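Local coordinates for putative NADH-flavin reductase (Streptococcus pneumoniae TIGR4, PDB 4R01), which probably binds NAD(P)H through a Rossmann fold and may use NADH to reduce flavins, although this activity remains putative, at residues A[16-20]-A[188-192]; A[88-93]-A[142-146]; A[47-51]-A[79-84]; A[181-187]-A[206-210]; A[27-33]-A[40-46]. One frame throughout, in Å; residues are numbered along the deposited sequence.

Interaction 1: A[16-20]-A[188-192]; sequences AIVEE and AIGLV
Ala-188 sets its methyl directly on the backbone of helix 12-24, its CB lying 3.5 Å from Ala-16 O and 3.9 Å from Ile-17 CA. The short axes of 16-20 and 188-192 approach to 9.1 Å and run 63° apart.

The apolar contacts lie along the side facing the sheet. Ile-17 and Leu-191 meet at about a right angle, Ile-17 CD1 standing 3.9 Å from Leu-191 CD1 while Ile-17 CG2 reaches Leu-191 CD2. Both residues also touch Ile-63 and Val-98, so they fill the layer between the helix pair and strands 61-64 and 94-98.

Glu-20 makes a mixed contact. Its CG is anti to the backbone N (chi1 175°), which carries the chain out to the neighbouring helix, where CG packs 3.7 Å from Val-192 CG2. A bend at chi2 (67°) then lays the carboxylate beside Ile-189, with Glu-20 OE1 3.6 Å from Ile-189 CG1. The charge is answered by Arg-24, whose NE forms a salt bridge with Glu-20 OE2 and whose NH2 makes a weak hydrogen bond to Ile-189 O.

Cohesion between these segments therefore rests on van der Waals packing. The polar link runs through Arg-24, which joins the two helices on the side where Glu-20 and Ile-189 meet.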
# COMPACT_ATOMS: atom_id res chain seq x y z
N ALA A 16 -12.90 28.49 2.48
CA ALA A 16 -12.16 28.18 1.26
C ALA A 16 -13.10 28.29 0.07
O ALA A 16 -12.76 28.89 -0.95
CB ALA A 16 -11.55 26.79 1.35
N ILE A 17 -14.29 27.72 0.21
CA ILE A 17 -15.30 27.76 -0.84
C ILE A 17 -15.86 29.17 -1.02
O ILE A 17 -16.08 29.62 -2.14
CB ILE A 17 -16.46 26.79 -0.53
CG1 ILE A 17 -15.91 25.37 -0.33
CG2 ILE A 17 -17.48 26.80 -1.66
CD1 ILE A 17 -16.97 24.35 0.01
N VAL A 18 -16.08 29.87 0.09
CA VAL A 18 -16.56 31.25 0.05
C VAL A 18 -15.59 32.14 -0.71
O VAL A 18 -15.97 32.84 -1.64
CB VAL A 18 -16.78 31.83 1.47
CG1 VAL A 18 -16.99 33.34 1.40
CG2 VAL A 18 -17.95 31.15 2.16
N GLU A 19 -14.32 32.10 -0.30
CA GLU A 19 -13.29 32.93 -0.91
C GLU A 19 -13.14 32.64 -2.40
O GLU A 19 -12.94 33.55 -3.20
CB GLU A 19 -11.95 32.72 -0.20
CG GLU A 19 -10.80 33.53 -0.78
CD GLU A 19 -9.54 33.42 0.05
OE1 GLU A 19 -9.64 33.11 1.25
OE2 GLU A 19 -8.44 33.65 -0.50
N GLU A 20 -13.25 31.36 -2.77
CA GLU A 20 -13.16 30.97 -4.17
C GLU A 20 -14.38 31.46 -4.94
O GLU A 20 -14.24 32.03 -6.02
CB GLU A 20 -13.04 29.45 -4.30
CG GLU A 20 -13.07 28.94 -5.73
CD GLU A 20 -11.86 29.37 -6.55
OE1 GLU A 20 -10.79 29.61 -5.96
OE2 GLU A 20 -11.98 29.47 -7.79
N ALA A 188 -11.91 23.55 -3.35
CA ALA A 188 -12.88 24.63 -3.54
C ALA A 188 -13.02 24.95 -5.02
O ALA A 188 -14.13 25.16 -5.52
CB ALA A 188 -12.47 25.87 -2.76
N ILE A 189 -11.90 24.99 -5.73
CA ILE A 189 -11.90 25.25 -7.16
C ILE A 189 -12.75 24.22 -7.90
O ILE A 189 -13.59 24.58 -8.72
CB ILE A 189 -10.47 25.24 -7.74
CG1 ILE A 189 -9.64 26.38 -7.14
CG2 ILE A 189 -10.50 25.34 -9.26
CD1 ILE A 189 -8.24 26.48 -7.70
N GLY A 190 -12.55 22.95 -7.58
CA GLY A 190 -13.30 21.88 -8.21
C GLY A 190 -14.78 21.94 -7.88
O GLY A 190 -15.63 21.70 -8.74
N LEU A 191 -15.09 22.26 -6.63
CA LEU A 191 -16.48 22.32 -6.18
C LEU A 191 -17.25 23.47 -6.85
O LEU A 191 -18.40 23.30 -7.25
CB LEU A 191 -16.53 22.46 -4.65
CG LEU A 191 -17.89 22.31 -3.97
CD1 LEU A 191 -17.73 21.63 -2.62
CD2 LEU A 191 -18.57 23.66 -3.81
N VAL A 192 -16.61 24.63 -6.98
CA VAL A 192 -17.25 25.77 -7.62
C VAL A 192 -17.38 25.53 -9.13
O VAL A 192 -18.32 26.03 -9.76
CB VAL A 192 -16.46 27.08 -7.35
CG1 VAL A 192 -17.11 28.26 -8.06
CG2 VAL A 192 -16.39 27.35 -5.86

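Interaction 2: A[88-93]-A[142-146]; sequences LAGTQT and NNLNW
Asn-145 ND2 donates to Gln-92 O at 3.1 Å, tying the start of strand 145-150 to the loop that leads from helix 76-88 into strand 94-98 of the Rossmann sheet. Gln-92 O lies close to the amide plane of Asn-145, but the donor stands well above the carbonyl plane of Gln-92, 58° out of it, so the bond does not use a carbonyl lone pair. With CG anti to its own carbonyl carbon (chi1 -63°), Asn-145 swings its amide toward the 88-93 loop, where ND2 reaches Gln-92 O. Separately, Asn-145 CB packs 3.7 Å from Thr-93 O.

The loop opens with a type II beta turn from Leu-88 to Thr-91, closed by Thr-91 N donating to Leu-88 O at 3.1 Å. Gly-90 occupies the turn position whose positive phi (97°) favours glycine, and its N makes a weak bond to Asn-143 O at 3.3 Å. Asn-145 in turn is the centre of an inverse gamma turn.

Leu-144 is buried, the end of its side chain turning to Leu-88 and also touching Phe-95 and Leu-138. Its CD1 rests 3.8 Å from Leu-88 CB, while the CA of Ala-89 offers a CA-H...O contact to Asn-143 O at 3.4 Å.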
# COMPACT_ATOMS: atom_id res chain seq x y z
N LEU A 88 -35.36 22.10 1.07
CA LEU A 88 -35.01 22.31 -0.33
C LEU A 88 -35.72 21.40 -1.33
O LEU A 88 -35.82 21.74 -2.50
CB LEU A 88 -33.49 22.16 -0.51
CG LEU A 88 -32.62 23.16 0.26
CD1 LEU A 88 -31.16 22.98 -0.11
CD2 LEU A 88 -33.08 24.59 -0.01
N ALA A 89 -36.22 20.25 -0.87
CA ALA A 89 -36.92 19.33 -1.77
C ALA A 89 -38.16 20.00 -2.35
O ALA A 89 -38.86 20.74 -1.66
CB ALA A 89 -37.29 18.05 -1.05
N GLY A 90 -38.43 19.72 -3.62
CA GLY A 90 -39.53 20.36 -4.32
C GLY A 90 -39.05 21.55 -5.13
O GLY A 90 -39.55 21.82 -6.22
N THR A 91 -38.07 22.26 -4.58
CA THR A 91 -37.47 23.40 -5.28
C THR A 91 -36.39 22.91 -6.23
O THR A 91 -35.98 21.75 -6.17
CB THR A 91 -36.87 24.42 -4.30
OG1 THR A 91 -35.75 23.84 -3.62
CG2 THR A 91 -37.91 24.85 -3.27
N GLN A 92 -35.92 23.80 -7.11
CA GLN A 92 -34.96 23.40 -8.12
C GLN A 92 -33.53 23.69 -7.64
O GLN A 92 -32.55 23.36 -8.31
CB GLN A 92 -35.27 24.12 -9.44
CG GLN A 92 -34.40 23.71 -10.63
CD GLN A 92 -34.78 24.43 -11.91
OE1 GLN A 92 -34.74 25.66 -11.99
NE2 GLN A 92 -35.16 23.66 -12.93
N THR A 93 -33.43 24.29 -6.46
CA THR A 93 -32.14 24.65 -5.86
C THR A 93 -31.20 23.45 -5.69
O THR A 93 -31.62 22.37 -5.26
CB THR A 93 -32.33 25.31 -4.49
OG1 THR A 93 -33.31 26.35 -4.59
CG2 THR A 93 -31.02 25.90 -3.98
N ASN A 142 -35.35 11.47 -3.31
CA ASN A 142 -35.67 11.48 -4.73
C ASN A 142 -35.87 12.89 -5.30
O ASN A 142 -35.38 13.19 -6.39
CB ASN A 142 -36.93 10.65 -4.99
CG ASN A 142 -36.97 9.38 -4.15
OD1 ASN A 142 -37.47 9.38 -3.03
ND2 ASN A 142 -36.44 8.29 -4.70
N ASN A 143 -36.58 13.73 -4.57
CA ASN A 143 -36.94 15.06 -5.06
C ASN A 143 -35.96 16.14 -4.62
O ASN A 143 -36.32 17.31 -4.49
CB ASN A 143 -38.35 15.43 -4.61
CG ASN A 143 -39.37 14.37 -4.99
OD1 ASN A 143 -39.76 13.55 -4.17
ND2 ASN A 143 -39.80 14.39 -6.25
N LEU A 144 -34.71 15.75 -4.38
CA LEU A 144 -33.67 16.68 -3.98
C LEU A 144 -32.52 16.69 -4.97
O LEU A 144 -31.96 15.64 -5.29
CB LEU A 144 -33.15 16.33 -2.58
CG LEU A 144 -32.08 17.26 -2.01
CD1 LEU A 144 -32.63 18.67 -1.82
CD2 LEU A 144 -31.55 16.72 -0.69
N ASN A 145 -32.18 17.87 -5.47
CA ASN A 145 -31.06 18.01 -6.40
C ASN A 145 -29.73 18.08 -5.65
O ASN A 145 -29.11 19.14 -5.57
CB ASN A 145 -31.24 19.25 -7.27
CG ASN A 145 -32.46 19.17 -8.15
OD1 ASN A 145 -32.86 18.09 -8.59
ND2 ASN A 145 -33.08 20.32 -8.41
N TRP A 146 -29.30 16.94 -5.12
CA TRP A 146 -28.11 16.89 -4.28
C TRP A 146 -26.86 16.47 -5.04
O TRP A 146 -26.94 15.80 -6.07
CB TRP A 146 -28.33 15.93 -3.10
CG TRP A 146 -28.61 14.51 -3.51
CD1 TRP A 146 -29.83 13.95 -3.75
CD2 TRP A 146 -27.64 13.47 -3.72
NE1 TRP A 146 -29.68 12.63 -4.10
CE2 TRP A 146 -28.35 12.31 -4.09
CE3 TRP A 146 -26.25 13.41 -3.63
CZ2 TRP A 146 -27.71 11.10 -4.37
CZ3 TRP A 146 -25.62 12.21 -3.92
CH2 TRP A 146 -26.35 11.07 -4.28

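Interaction 3: A[47-51]-A[79-84]; sequences DLFEL and KSIELF
A short 3-10 turn, residues 48-50, leaves strand 42-45 and packs on helix 76-88, with Phe-49 and Leu-83 making the broadest contact between them. The turn begins as an Asx turn: Phe-49 N donates to Asp-47 OD2 at 3.2 Å, approaching from above the carboxylate plane. Glu-50 N also bonds Asp-47 O, so Asp-47 holds the turn through both side chain and backbone.

The Phe-49 ring enters the helix surface rim first. Its CE1 stands 3.4 Å from Ser-80 N, and the Lys-79 carbonyl carbon likewise lies at the ring edge, close to its plane. One ring face carries Leu-48 CD2, 4.0 Å above the plane and offset toward the rim. Lys-79, extended beyond CG, runs past the CD1–CE1 side of the ring, with Lys-79 CB 3.7 Å from Phe-49 CE1.

Leu-83 reaches back from the helix. With its CG anti to the backbone N (chi1 166°), the branch projects toward the turn, and Leu-83 CD2 lies 3.3 Å from Leu-48 O and 3.6 Å from Phe-49 CA.

Deeper in, Leu-48 and Phe-84 cross at about a right angle, bringing Leu-48 CD1 3.4 Å from Phe-84 CZ. Both also touch Ile-7 on strand 3-7, and Phe-84 meets the ring of Phe-95. Leu-51 CD1 completes the cluster near Phe-84 CE1. Turn and helix together thus pack on one face of the parallel sheet, a layered alpha/beta packing characteristic of the Rossmann fold.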
# COMPACT_ATOMS: atom_id res chain seq x y z
N ASP A 47 -28.38 29.24 14.11
CA ASP A 47 -28.05 27.83 14.28
C ASP A 47 -28.56 27.05 13.09
O ASP A 47 -29.69 27.26 12.64
CB ASP A 47 -28.64 27.28 15.58
CG ASP A 47 -28.21 25.85 15.85
OD1 ASP A 47 -27.09 25.66 16.37
OD2 ASP A 47 -28.98 24.92 15.54
N LEU A 48 -27.72 26.16 12.57
CA LEU A 48 -28.03 25.38 11.38
C LEU A 48 -29.41 24.72 11.42
O LEU A 48 -30.19 24.83 10.47
CB LEU A 48 -26.96 24.31 11.17
CG LEU A 48 -27.23 23.30 10.06
CD1 LEU A 48 -27.36 24.02 8.73
CD2 LEU A 48 -26.14 22.25 10.00
N PHE A 49 -29.71 24.04 12.52
CA PHE A 49 -30.94 23.27 12.63
C PHE A 49 -32.14 24.13 13.00
O PHE A 49 -33.21 23.61 13.32
CB PHE A 49 -30.76 22.14 13.64
CG PHE A 49 -29.67 21.17 13.26
CD1 PHE A 49 -29.92 20.12 12.41
CD2 PHE A 49 -28.38 21.34 13.76
CE1 PHE A 49 -28.92 19.23 12.06
CE2 PHE A 49 -27.38 20.46 13.41
CZ PHE A 49 -27.65 19.40 12.56
N GLU A 50 -31.96 25.44 12.96
CA GLU A 50 -33.06 26.37 13.19
C GLU A 50 -33.39 27.12 11.90
O GLU A 50 -34.22 28.02 11.89
CB GLU A 50 -32.71 27.35 14.31
CG GLU A 50 -33.12 26.87 15.69
CD GLU A 50 -32.26 27.45 16.79
OE1 GLU A 50 -31.54 28.45 16.52
OE2 GLU A 50 -32.29 26.92 17.92
N LEU A 51 -32.74 26.72 10.81
CA LEU A 51 -32.99 27.31 9.51
C LEU A 51 -34.40 26.99 9.01
O LEU A 51 -34.94 25.91 9.28
CB LEU A 51 -31.96 26.83 8.48
CG LEU A 51 -30.54 27.37 8.59
CD1 LEU A 51 -29.63 26.63 7.62
CD2 LEU A 51 -30.50 28.87 8.32
N LYS A 79 -28.72 14.33 10.55
CA LYS A 79 -29.85 15.20 10.88
C LYS A 79 -29.86 16.43 9.99
O LYS A 79 -30.92 16.95 9.65
CB LYS A 79 -29.81 15.60 12.35
CG LYS A 79 -31.13 16.16 12.87
CD LYS A 79 -30.98 16.78 14.24
CE LYS A 79 -32.30 17.34 14.75
NZ LYS A 79 -32.12 18.33 15.85
N SER A 80 -28.67 16.89 9.60
CA SER A 80 -28.56 18.06 8.73
C SER A 80 -29.14 17.76 7.36
O SER A 80 -29.84 18.59 6.77
CB SER A 80 -27.10 18.52 8.61
OG SER A 80 -26.32 17.55 7.93
N ILE A 81 -28.86 16.56 6.85
CA ILE A 81 -29.41 16.12 5.57
C ILE A 81 -30.93 16.09 5.61
O ILE A 81 -31.59 16.61 4.71
CB ILE A 81 -28.89 14.72 5.20
CG1 ILE A 81 -27.38 14.74 5.03
CG2 ILE A 81 -29.57 14.23 3.92
CD1 ILE A 81 -26.88 15.70 3.98
N GLU A 82 -31.47 15.48 6.66
CA GLU A 82 -32.91 15.39 6.84
C GLU A 82 -33.53 16.78 6.88
O GLU A 82 -34.60 17.01 6.32
CB GLU A 82 -33.25 14.62 8.12
CG GLU A 82 -34.54 13.83 8.05
CD GLU A 82 -34.41 12.56 7.23
OE1 GLU A 82 -33.61 11.69 7.62
OE2 GLU A 82 -35.11 12.44 6.20
N LEU A 83 -32.84 17.70 7.54
CA LEU A 83 -33.29 19.08 7.64
C LEU A 83 -33.26 19.79 6.29
O LEU A 83 -34.25 20.42 5.89
CB LEU A 83 -32.43 19.86 8.64
CG LEU A 83 -32.59 21.38 8.57
CD1 LEU A 83 -33.93 21.82 9.16
CD2 LEU A 83 -31.44 22.07 9.27
N PHE A 84 -32.13 19.70 5.61
CA PHE A 84 -31.96 20.37 4.33
C PHE A 84 -32.94 19.85 3.28
O PHE A 84 -33.45 20.61 2.47
CB PHE A 84 -30.53 20.23 3.83
CG PHE A 84 -29.59 21.25 4.40
CD1 PHE A 84 -29.77 22.59 4.13
CD2 PHE A 84 -28.53 20.86 5.21
CE1 PHE A 84 -28.91 23.54 4.66
CE2 PHE A 84 -27.67 21.80 5.74
CZ PHE A 84 -27.86 23.14 5.46

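Interaction 4: A[181-187]-A[206-210]; sequences QISYADY and SLLEK
Gln-181 and Glu-209 are joined twice, through backbone and through side chains. Glu-209 N donates to Gln-181 O at 2.8 Å. The two side chains lie side by side and point the same way, and Gln-181 NE2 gives a 2.9 Å bond to the syn side of Glu-209 OE2. The amide and carboxylate planes are 68° apart, and the bond leaves both of them, more from the amide than from the carboxylate.

Beside this polar pair, Ile-182 CD1 reaches along strand 203-209 to within 3.6 Å of Leu-208 N and 4.0 Å of Leu-207 CB. Leu-207 CD1 lies 3.8 Å from Tyr-187 CD1, where the tyrosine ring and the leucine cross at about a right angle.

A water forms the next shell: it accepts from Ser-183 N, donates to Asp-186 OD2 at 2.7 Å and donates weakly to Glu-209 OE2. Asp-186 is steadied by Gly-163 N and Thr-162 OG1. Its own N is capped by Ser-183 OG at 3.0 Å, Ser-183 standing at the N-cap of helix 184-196. Tyr-187 is held further out by its OH on Val-149 O and by an edge-to-face meeting with Phe-155. From the same helix start, Tyr-184 OH bonds Asp-72 of the second subunit.

The short strand axes run 87° apart, so 181-183 passes across the main sheet's strand 203-209. Strands 154-156 and 181-183 thus form a two-stranded parallel sheet set across the end of the main sheet of an NAD(P)-binding Rossmann fold, an addition consistent with SDR-like relatives.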
# COMPACT_ATOMS: atom_id res chain seq x y z
N GLN A 181 -4.48 12.87 -2.72
CA GLN A 181 -4.41 14.03 -1.84
C GLN A 181 -4.97 15.25 -2.55
O GLN A 181 -5.00 15.30 -3.78
CB GLN A 181 -2.98 14.30 -1.39
CG GLN A 181 -2.05 14.70 -2.53
CD GLN A 181 -0.67 15.10 -2.05
OE1 GLN A 181 0.14 14.26 -1.65
NE2 GLN A 181 -0.39 16.40 -2.09
N ILE A 182 -5.42 16.24 -1.78
CA ILE A 182 -5.83 17.52 -2.35
C ILE A 182 -5.90 18.60 -1.27
O ILE A 182 -6.20 18.32 -0.11
CB ILE A 182 -7.20 17.42 -3.07
CG1 ILE A 182 -7.41 18.62 -4.00
CG2 ILE A 182 -8.35 17.27 -2.08
CD1 ILE A 182 -8.64 18.51 -4.87
N SER A 183 -5.58 19.83 -1.66
CA SER A 183 -5.66 20.96 -0.74
C SER A 183 -7.09 21.47 -0.65
O SER A 183 -7.90 21.21 -1.54
CB SER A 183 -4.73 22.09 -1.20
OG SER A 183 -5.15 22.61 -2.44
N TYR A 184 -7.40 22.20 0.42
CA TYR A 184 -8.71 22.81 0.55
C TYR A 184 -8.95 23.80 -0.58
O TYR A 184 -10.05 23.89 -1.12
CB TYR A 184 -8.86 23.51 1.91
CG TYR A 184 -9.27 22.60 3.04
CD1 TYR A 184 -8.97 21.24 3.02
CD2 TYR A 184 -9.99 23.09 4.13
CE1 TYR A 184 -9.35 20.40 4.05
CE2 TYR A 184 -10.38 22.25 5.17
CZ TYR A 184 -10.05 20.91 5.12
OH TYR A 184 -10.44 20.07 6.14
N ALA A 185 -7.89 24.52 -0.96
CA ALA A 185 -7.97 25.49 -2.05
C ALA A 185 -8.34 24.84 -3.38
O ALA A 185 -9.28 25.26 -4.06
CB ALA A 185 -6.66 26.25 -2.17
N ASP A 186 -7.60 23.80 -3.77
CA ASP A 186 -7.88 23.09 -5.02
C ASP A 186 -9.26 22.43 -5.00
O ASP A 186 -9.94 22.37 -6.02
CB ASP A 186 -6.79 22.04 -5.29
CG ASP A 186 -5.51 22.65 -5.81
OD1 ASP A 186 -5.58 23.68 -6.53
OD2 ASP A 186 -4.42 22.12 -5.51
N TYR A 187 -9.66 21.94 -3.83
CA TYR A 187 -10.98 21.33 -3.65
C TYR A 187 -12.09 22.35 -3.89
O TYR A 187 -13.09 22.05 -4.55
CB TYR A 187 -11.10 20.73 -2.25
CG TYR A 187 -12.46 20.15 -1.92
CD1 TYR A 187 -12.77 18.84 -2.22
CD2 TYR A 187 -13.42 20.92 -1.27
CE1 TYR A 187 -14.01 18.31 -1.91
CE2 TYR A 187 -14.66 20.41 -0.96
CZ TYR A 187 -14.95 19.10 -1.27
OH TYR A 187 -16.19 18.58 -0.95
N SER A 206 -15.96 13.02 -6.91
CA SER A 206 -14.79 13.08 -6.04
C SER A 206 -13.70 13.94 -6.67
O SER A 206 -13.60 14.04 -7.89
CB SER A 206 -14.26 11.67 -5.75
OG SER A 206 -14.00 10.97 -6.95
N LEU A 207 -12.88 14.55 -5.82
CA LEU A 207 -11.84 15.47 -6.28
C LEU A 207 -10.46 15.08 -5.74
O LEU A 207 -10.36 14.51 -4.65
CB LEU A 207 -12.18 16.90 -5.88
CG LEU A 207 -13.46 17.47 -6.48
CD1 LEU A 207 -13.81 18.81 -5.84
CD2 LEU A 207 -13.30 17.62 -7.98
N LEU A 208 -9.41 15.39 -6.50
CA LEU A 208 -8.05 15.05 -6.09
C LEU A 208 -7.03 15.82 -6.91
O LEU A 208 -7.35 16.30 -8.00
CB LEU A 208 -7.83 13.54 -6.19
CG LEU A 208 -7.89 12.75 -7.51
CD1 LEU A 208 -6.53 12.69 -8.23
CD2 LEU A 208 -8.50 11.36 -7.31
N GLU A 209 -5.82 15.96 -6.38
CA GLU A 209 -4.78 16.78 -7.00
C GLU A 209 -4.19 16.15 -8.26
O GLU A 209 -4.21 14.93 -8.41
CB GLU A 209 -3.65 17.05 -5.99
CG GLU A 209 -2.64 18.10 -6.41
CD GLU A 209 -1.44 18.14 -5.49
OE1 GLU A 209 -0.33 18.47 -5.96
OE2 GLU A 209 -1.60 17.83 -4.29
N LYS A 210 -3.66 17.00 -9.14
CA LYS A 210 -2.96 16.61 -10.37
C LYS A 210 -3.91 15.98 -11.39
O LYS A 210 -3.84 16.29 -12.58
CB LYS A 210 -1.82 15.64 -10.06
CG LYS A 210 -0.82 16.17 -9.05
CD LYS A 210 0.41 15.28 -8.97
CE LYS A 210 1.39 15.77 -7.91
NZ LYS A 210 0.87 15.53 -6.53
O HOH W 1 -4.12 19.94 -4.01

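Interaction 5: A[27-33]-A[40-46]; sequences EVTAIVR and AESIIKK. With SO4 (sulfate ion), chain C.
One edge of the Rossmann sheet is formed here, strand 42-45 lying parallel to 27-32, with Thr-29, Ala-30, Ile-31 and Val-32 opposite Ser-42, Ile-43, Ile-44 and Lys-45. Four sound backbone bonds knit it: Ala-30 N to Ser-42 O at 2.7 Å, Ile-44 N to Ala-30 O at 2.8 Å, Val-32 N to Ile-44 O at 3.0 Å and Lys-46 N to Val-32 O at 2.9 Å. Toward Val-28 the pairing frays, since Val-28 O receives weak bonds from both Glu-41 N and Ser-42 N.

On one face Ile-31 and Ile-44 lie side by side, while Thr-29 CG2 meets Ile-44 CG1 at 3.8 Å. The other face carries Ala-30 CB, 3.5 Å from Ala-40 CB, and Val-32 CG2, 3.6 Å from Ile-43 CG2. Near the fraying end the carboxylates of Glu-27 and Glu-41 come close, which probably disfavours both being fully charged.

Just past strand 27-32 a sulfate, probably from the crystallisation liquor, accepts from Arg-33 N at 3.3 Å through O4 and weakly from Arg-33 NE through O2; a bend at chi3 (-63°) brings NE back toward the ion. Asn-10 N is a further donor. An anion held between the loop after strand 3-7 and an arginine closing the second strand is consistent with a nucleotide phosphate position in the NAD(P)-binding Rossmann fold.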
# COMPACT_ATOMS: atom_id res chain seq x y z
N GLU A 27 -22.51 36.21 -5.68
CA GLU A 27 -22.89 36.82 -4.41
C GLU A 27 -23.16 35.74 -3.36
O GLU A 27 -24.10 34.95 -3.48
CB GLU A 27 -24.09 37.77 -4.58
CG GLU A 27 -25.38 37.15 -5.11
CD GLU A 27 -26.51 38.16 -5.21
OE1 GLU A 27 -26.87 38.76 -4.17
OE2 GLU A 27 -27.03 38.37 -6.33
N VAL A 28 -22.32 35.71 -2.34
CA VAL A 28 -22.32 34.62 -1.38
C VAL A 28 -22.88 35.04 -0.02
O VAL A 28 -22.44 36.03 0.57
CB VAL A 28 -20.90 34.05 -1.18
CG1 VAL A 28 -20.93 32.83 -0.27
CG2 VAL A 28 -20.28 33.70 -2.52
N THR A 29 -23.86 34.28 0.46
CA THR A 29 -24.39 34.46 1.80
C THR A 29 -23.76 33.44 2.74
O THR A 29 -23.80 32.24 2.47
CB THR A 29 -25.92 34.30 1.84
OG1 THR A 29 -26.53 35.36 1.09
CG2 THR A 29 -26.42 34.35 3.27
N ALA A 30 -23.17 33.92 3.83
CA ALA A 30 -22.59 33.02 4.82
C ALA A 30 -23.58 32.74 5.94
O ALA A 30 -24.06 33.66 6.60
CB ALA A 30 -21.31 33.61 5.38
N ILE A 31 -23.88 31.47 6.15
CA ILE A 31 -24.71 31.07 7.28
C ILE A 31 -23.80 30.49 8.35
O ILE A 31 -23.25 29.41 8.20
CB ILE A 31 -25.78 30.06 6.86
CG1 ILE A 31 -26.70 30.68 5.80
CG2 ILE A 31 -26.58 29.60 8.07
CD1 ILE A 31 -27.82 29.79 5.34
N VAL A 32 -23.65 31.24 9.44
CA VAL A 32 -22.67 30.93 10.47
C VAL A 32 -23.27 30.95 11.88
O VAL A 32 -24.42 31.34 12.07
CB VAL A 32 -21.49 31.92 10.43
CG1 VAL A 32 -20.74 31.82 9.11
CG2 VAL A 32 -21.99 33.34 10.64
N ARG A 33 -22.47 30.55 12.86
CA ARG A 33 -22.91 30.50 14.24
C ARG A 33 -22.29 31.63 15.07
O ARG A 33 -22.90 32.12 16.02
CB ARG A 33 -22.57 29.15 14.86
CG ARG A 33 -23.28 27.97 14.21
CD ARG A 33 -22.84 26.64 14.80
NE ARG A 33 -21.42 26.39 14.57
CZ ARG A 33 -20.77 25.31 15.00
NH1 ARG A 33 -21.41 24.38 15.68
NH2 ARG A 33 -19.47 25.17 14.74
N ALA A 40 -17.42 36.74 2.96
CA ALA A 40 -18.77 36.69 2.41
C ALA A 40 -19.51 38.03 2.47
O ALA A 40 -19.31 38.82 3.41
CB ALA A 40 -19.58 35.62 3.11
N GLU A 41 -20.40 38.26 1.52
CA GLU A 41 -21.13 39.50 1.45
C GLU A 41 -22.14 39.68 2.57
O GLU A 41 -21.99 40.53 3.44
CB GLU A 41 -21.90 39.49 0.11
CG GLU A 41 -23.16 40.32 -0.00
CD GLU A 41 -23.86 40.15 -1.33
OE1 GLU A 41 -24.50 39.10 -1.50
OE2 GLU A 41 -23.79 41.04 -2.20
N SER A 42 -23.11 38.78 2.61
CA SER A 42 -24.13 38.86 3.64
C SER A 42 -24.06 37.69 4.61
O SER A 42 -23.74 36.57 4.23
CB SER A 42 -25.52 38.93 3.00
OG SER A 42 -25.52 39.83 1.91
N ILE A 43 -24.38 37.95 5.87
CA ILE A 43 -24.25 36.95 6.92
C ILE A 43 -25.58 36.67 7.61
O ILE A 43 -26.29 37.58 8.02
CB ILE A 43 -23.22 37.38 7.98
CG1 ILE A 43 -21.82 37.47 7.36
CG2 ILE A 43 -23.22 36.42 9.16
CD1 ILE A 43 -21.44 38.85 6.87
N ILE A 44 -25.91 35.39 7.71
CA ILE A 44 -27.02 34.96 8.54
C ILE A 44 -26.46 34.23 9.75
O ILE A 44 -26.06 33.07 9.65
CB ILE A 44 -27.99 34.03 7.77
CG1 ILE A 44 -28.45 34.69 6.47
CG2 ILE A 44 -29.18 33.66 8.64
CD1 ILE A 44 -29.36 33.81 5.63
N LYS A 45 -26.40 34.92 10.88
CA LYS A 45 -25.95 34.27 12.11
C LYS A 45 -27.12 33.52 12.73
O LYS A 45 -28.00 34.12 13.33
CB LYS A 45 -25.36 35.27 13.10
CG LYS A 45 -24.86 34.60 14.38
CD LYS A 45 -24.15 35.57 15.30
CE LYS A 45 -22.91 36.15 14.64
NZ LYS A 45 -22.14 37.02 15.58
N LYS A 46 -27.10 32.21 12.57
CA LYS A 46 -28.23 31.39 12.99
C LYS A 46 -27.75 29.96 13.18
O LYS A 46 -26.82 29.52 12.51
CB LYS A 46 -29.34 31.45 11.94
CG LYS A 46 -30.70 31.02 12.44
CD LYS A 46 -31.76 31.24 11.36
CE LYS A 46 -33.15 30.99 11.90
NZ LYS A 46 -34.19 31.14 10.85
S SO4 C . -19.66 28.27 11.59
O1 SO4 C . -19.66 29.07 10.37
O2 SO4 C . -20.92 27.54 11.69
O3 SO4 C . -18.55 27.32 11.55
O4 SO4 C . -19.50 29.13 12.76
O HOH W 2 -27.70 38.48 0.31

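In the fold
Interaction 4 is the buried contact; the others are partly buried, and interactions 2 and 5 carry the most exposed residues. Interactions 1 and 4 share helix 184-196 and touch where Leu-207 CD1 meets the backbone at 190-191, yet the first is mainly apolar and the second joins hydrogen bonds and a water to packing. Val-18 of helix 12-24 links interaction 1 to interaction 5, whose backbone bonds build the sheet margin. Leu-51 packs on Ile-31, joining interactions 3 and 5. Interactions 2 and 3 adjoin at the end of helix 76-88, apolar along the helix and polar in the loop beyond, with centres about 27 Å from that of interaction 4.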